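PDB 2OZG: GCN5-related N-acetyltransferase from Anabaena variabilis, which binds coenzyme A and, as a member of the GNAT family, probably transfers acetyl groups to amines, possibly those of aminoglycosides. Local coordinates for residues Phe218-Thr223 with Arg253-Lys258. Numbering follows the deposited sequence.
Sequences FTQERT and RSQIDK. With COA (coenzyme A), chain C.
Gln220 reaches out from its strand toward the loop 253-258, where its amide meets the methyl end of Ile256, NE2 lying 3.8 Å from CD1. The side chain of Gln255 comes in across it at about a right angle. With CG anti to its own carbonyl carbon (chi1 -51°) and the chain extended beyond, Gln220 carries its amide to the Ile256 side chain, the CA atoms of Gln220 and Ile256 standing 8.2 Å apart. A water links the segments: Arg222 NH1 donates to it over 3.2 Å, in the guanidinium plane, and the water donates to Gln255 O at 3.1 Å. Both segments belong to the second GNAT-family region, where the loop leads from helix 239-250 into strand 258-263 and also borders coenzyme A bound by the second subunit, another copy of the protein. There Arg253 lays one guanidinium face over the adenine amino group, which sits toward the rim of the cation, NE 3.6 Å from N6A; the flat cation suits the amino-bearing part of the base, though tilted against it. Shortening this side chain to an alanine would probably strip the guanidinium from that part of the adenine and deprive Ala250 O of its NH1 donor. The same carbonyl of Gln255 also accepts from Ser227 OG, while Arg222 NH2 donates to Phe31 O of the second subunit, whose Val32 packs on Gln220 and Ile256.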
loop_
_atom_site.group_PDB
_atom_site.type_symbol
_atom_site.label_atom_id
_atom_site.label_comp_id
_atom_site.label_asym_id
_atom_site.label_seq_id
_atom_site.Cartn_x
_atom_site.Cartn_y
_atom_site.Cartn_z
ATOM N N PHE A 218 -10.751 20.167 -18.769
ATOM C CA PHE A 218 -10.498 19.000 -17.980
ATOM C C PHE A 218 -10.828 17.694 -18.639
ATOM O O PHE A 218 -11.491 17.625 -19.694
ATOM C CB PHE A 218 -11.194 19.186 -16.630
ATOM C CG PHE A 218 -12.726 19.081 -16.685
ATOM C CD1 PHE A 218 -13.341 17.836 -16.595
ATOM C CD2 PHE A 218 -13.529 20.205 -16.826
ATOM C CE1 PHE A 218 -14.721 17.697 -16.684
ATOM C CE2 PHE A 218 -14.928 20.069 -16.851
ATOM C CZ PHE A 218 -15.502 18.799 -16.769
ATOM N N THR A 219 -10.314 16.638 -18.034
ATOM C CA THR A 219 -10.621 15.267 -18.420
ATOM C C THR A 219 -11.074 14.534 -17.147
ATOM O O THR A 219 -10.897 15.035 -16.025
ATOM C CB THR A 219 -9.402 14.492 -19.018
ATOM O OG1 THR A 219 -8.325 14.498 -18.085
ATOM C CG2 THR A 219 -8.938 15.087 -20.336
ATOM N N GLN A 220 -11.705 13.389 -17.308
ATOM C CA GLN A 220 -12.147 12.619 -16.173
ATOM C C GLN A 220 -11.742 11.207 -16.494
ATOM O O GLN A 220 -11.766 10.821 -17.657
ATOM C CB GLN A 220 -13.673 12.590 -16.091
ATOM C CG GLN A 220 -14.380 13.899 -16.169
ATOM C CD GLN A 220 -15.859 13.684 -15.964
ATOM O OE1 GLN A 220 -16.514 12.911 -16.708
ATOM N NE2 GLN A 220 -16.388 14.309 -14.939
ATOM N N GLU A 221 -11.525 10.404 -15.467
ATOM C CA GLU A 221 -11.227 8.994 -15.675
ATOM C C GLU A 221 -11.489 8.246 -14.411
ATOM O O GLU A 221 -11.540 8.835 -13.343
ATOM C CB GLU A 221 -9.761 8.784 -16.093
ATOM C CG GLU A 221 -8.758 9.461 -15.185
ATOM C CD GLU A 221 -7.304 9.257 -15.640
ATOM O OE1 GLU A 221 -6.928 8.090 -15.845
ATOM O OE2 GLU A 221 -6.562 10.267 -15.783
ATOM N N ARG A 222 -11.642 6.929 -14.552
ATOM C CA ARG A 222 -11.773 6.014 -13.431
ATOM C C ARG A 222 -10.487 5.214 -13.365
ATOM O O ARG A 222 -10.056 4.668 -14.378
ATOM C CB ARG A 222 -12.911 5.045 -13.627
ATOM C CG ARG A 222 -14.227 5.735 -13.582
ATOM C CD ARG A 222 -15.379 4.719 -13.473
ATOM N NE ARG A 222 -16.628 5.456 -13.367
ATOM C CZ ARG A 222 -17.073 6.031 -12.254
ATOM N NH1 ARG A 222 -16.406 5.924 -11.107
ATOM N NH2 ARG A 222 -18.197 6.715 -12.275
ATOM N N THR A 223 -9.885 5.151 -12.181
ATOM C CA THR A 223 -8.633 4.417 -11.972
ATOM C C THR A 223 -8.885 3.282 -10.982
ATOM O O THR A 223 -10.051 2.968 -10.688
ATOM C CB THR A 223 -7.545 5.369 -11.434
ATOM O OG1 THR A 223 -7.782 5.656 -10.047
ATOM C CG2 THR A 223 -7.518 6.674 -12.267
ATOM N N ARG A 253 -19.164 16.003 -6.888
ATOM C CA ARG A 253 -18.880 15.163 -5.739
ATOM C C ARG A 253 -19.554 13.818 -5.745
ATOM O O ARG A 253 -19.034 12.875 -5.185
ATOM C CB ARG A 253 -19.199 15.881 -4.456
ATOM C CG ARG A 253 -20.640 16.051 -4.139
ATOM C CD ARG A 253 -20.797 17.014 -2.973
ATOM N NE ARG A 253 -22.214 17.342 -2.739
ATOM C CZ ARG A 253 -22.901 18.338 -3.316
ATOM N NH1 ARG A 253 -22.346 19.190 -4.189
ATOM N NH2 ARG A 253 -24.182 18.498 -2.999
ATOM N N SER A 254 -20.702 13.696 -6.380
ATOM C CA SER A 254 -21.306 12.378 -6.378
ATOM C C SER A 254 -20.690 11.448 -7.412
ATOM O O SER A 254 -20.900 10.245 -7.277
ATOM C CB SER A 254 -22.784 12.454 -6.622
ATOM O OG SER A 254 -23.020 12.930 -7.951
ATOM N N GLN A 255 -20.043 12.045 -8.450
ATOM C CA GLN A 255 -19.437 11.325 -9.597
ATOM C C GLN A 255 -17.910 11.185 -9.575
ATOM O O GLN A 255 -17.358 10.313 -10.241
ATOM C CB GLN A 255 -19.863 11.909 -11.009
ATOM C CG GLN A 255 -19.657 13.430 -11.394
ATOM C CD GLN A 255 -19.317 13.690 -12.934
ATOM O OE1 GLN A 255 -18.423 13.033 -13.527
ATOM N NE2 GLN A 255 -19.995 14.688 -13.549
ATOM N N ILE A 256 -17.253 12.064 -8.832
ATOM C CA ILE A 256 -15.791 12.203 -8.837
ATOM C C ILE A 256 -15.243 12.200 -7.410
ATOM O O ILE A 256 -15.571 13.046 -6.653
ATOM C CB ILE A 256 -15.429 13.530 -9.478
ATOM C CG1 ILE A 256 -15.879 13.587 -10.952
ATOM C CG2 ILE A 256 -13.926 13.842 -9.370
ATOM C CD1 ILE A 256 -15.226 12.485 -11.804
ATOM N N ASP A 257 -14.318 11.304 -7.103
ATOM C CA ASP A 257 -13.687 11.247 -5.773
ATOM C C ASP A 257 -12.634 12.347 -5.512
ATOM O O ASP A 257 -12.593 12.931 -4.443
ATOM C CB ASP A 257 -12.959 9.909 -5.619
ATOM C CG ASP A 257 -13.901 8.712 -5.748
ATOM O OD1 ASP A 257 -15.005 8.796 -5.193
ATOM O OD2 ASP A 257 -13.530 7.728 -6.432
ATOM N N LYS A 258 -11.805 12.627 -6.504
ATOM C CA LYS A 258 -10.685 13.564 -6.352
ATOM C C LYS A 258 -10.548 14.475 -7.549
ATOM O O LYS A 258 -10.778 14.034 -8.687
ATOM C CB LYS A 258 -9.434 12.679 -6.230
ATOM C CG LYS A 258 -8.164 13.325 -6.019
ATOM C CD LYS A 258 -7.041 12.290 -5.734
ATOM C CE LYS A 258 -7.113 11.736 -4.307
ATOM N NZ LYS A 258 -5.860 10.991 -3.947
HETATM N N1A COA C . -24.664 14.636 -2.745
HETATM C C2A COA C . -25.661 14.787 -1.853
HETATM N N3A COA C . -26.824 15.390 -2.172
HETATM C C4A COA C . -27.000 15.873 -3.426
HETATM C C5A COA C . -25.993 15.752 -4.379
HETATM C C6A COA C . -24.796 15.110 -4.003
HETATM N N6A COA C . -23.754 14.930 -4.844
HETATM N N7A COA C . -26.471 16.333 -5.505
HETATM C C8A COA C . -27.722 16.796 -5.254
HETATM N N9A COA C . -28.033 16.504 -3.981
HETATM C C1B COA C . -29.284 16.792 -3.217
HETATM C C2B COA C . -29.340 18.242 -2.742
HETATM O O2B COA C . -28.655 18.442 -1.483
HETATM C C3B COA C . -30.837 18.522 -2.715
HETATM O O3B COA C . -31.403 18.400 -1.403
HETATM P P3B COA C . -31.686 19.730 -0.502
HETATM O O7A COA C . -32.953 20.313 -1.106
HETATM O O8A COA C . -31.779 19.176 0.916
HETATM O O9A COA C . -30.491 20.651 -0.724
HETATM C C4B COA C . -31.474 17.523 -3.678
HETATM O O4B COA C . -30.467 16.556 -4.000
HETATM C C5B COA C . -31.995 18.193 -4.950
HETATM O O5B COA C . -30.882 18.732 -5.680
HETATM P P1A COA C . -30.893 18.988 -7.289
HETATM O O1A COA C . -32.225 18.563 -7.862
HETATM O O2A COA C . -30.416 20.421 -7.524
HETATM O O3A COA C . -29.691 17.992 -7.779
HETATM P P2A COA C . -28.709 18.272 -9.061
HETATM O O4A COA C . -29.605 18.818 -10.176
HETATM O O5A COA C . -27.552 19.145 -8.578
HETATM O O6A COA C . -28.172 16.738 -9.420
HETATM C CBP COA C . -26.481 14.844 -9.830
HETATM C CCP COA C . -26.814 16.352 -9.791
HETATM C CDP COA C . -27.772 14.143 -10.247
HETATM C CEP COA C . -26.250 14.436 -8.378
HETATM C CAP COA C . -25.281 14.595 -10.853
HETATM O OAP COA C . -25.730 14.067 -12.147
HETATM C C9P COA C . -23.997 13.796 -10.496
HETATM O O9P COA C . -22.972 14.348 -9.819
HETATM N N8P COA C . -23.741 12.539 -10.911
HETATM C C7P COA C . -24.460 11.502 -11.654
HETATM C C6P COA C . -24.444 10.362 -10.647
HETATM C C5P COA C . -25.783 10.252 -9.935
HETATM O O5P COA C . -26.328 11.240 -9.448
HETATM N N4P COA C . -26.325 9.028 -9.838
HETATM C C3P COA C . -27.582 8.686 -9.179
HETATM C C2P COA C . -27.799 7.217 -9.469
HETATM S S1P COA C . -28.199 6.952 -11.246
HETATM O O HOH W 1 -17.380 7.704 -8.655
#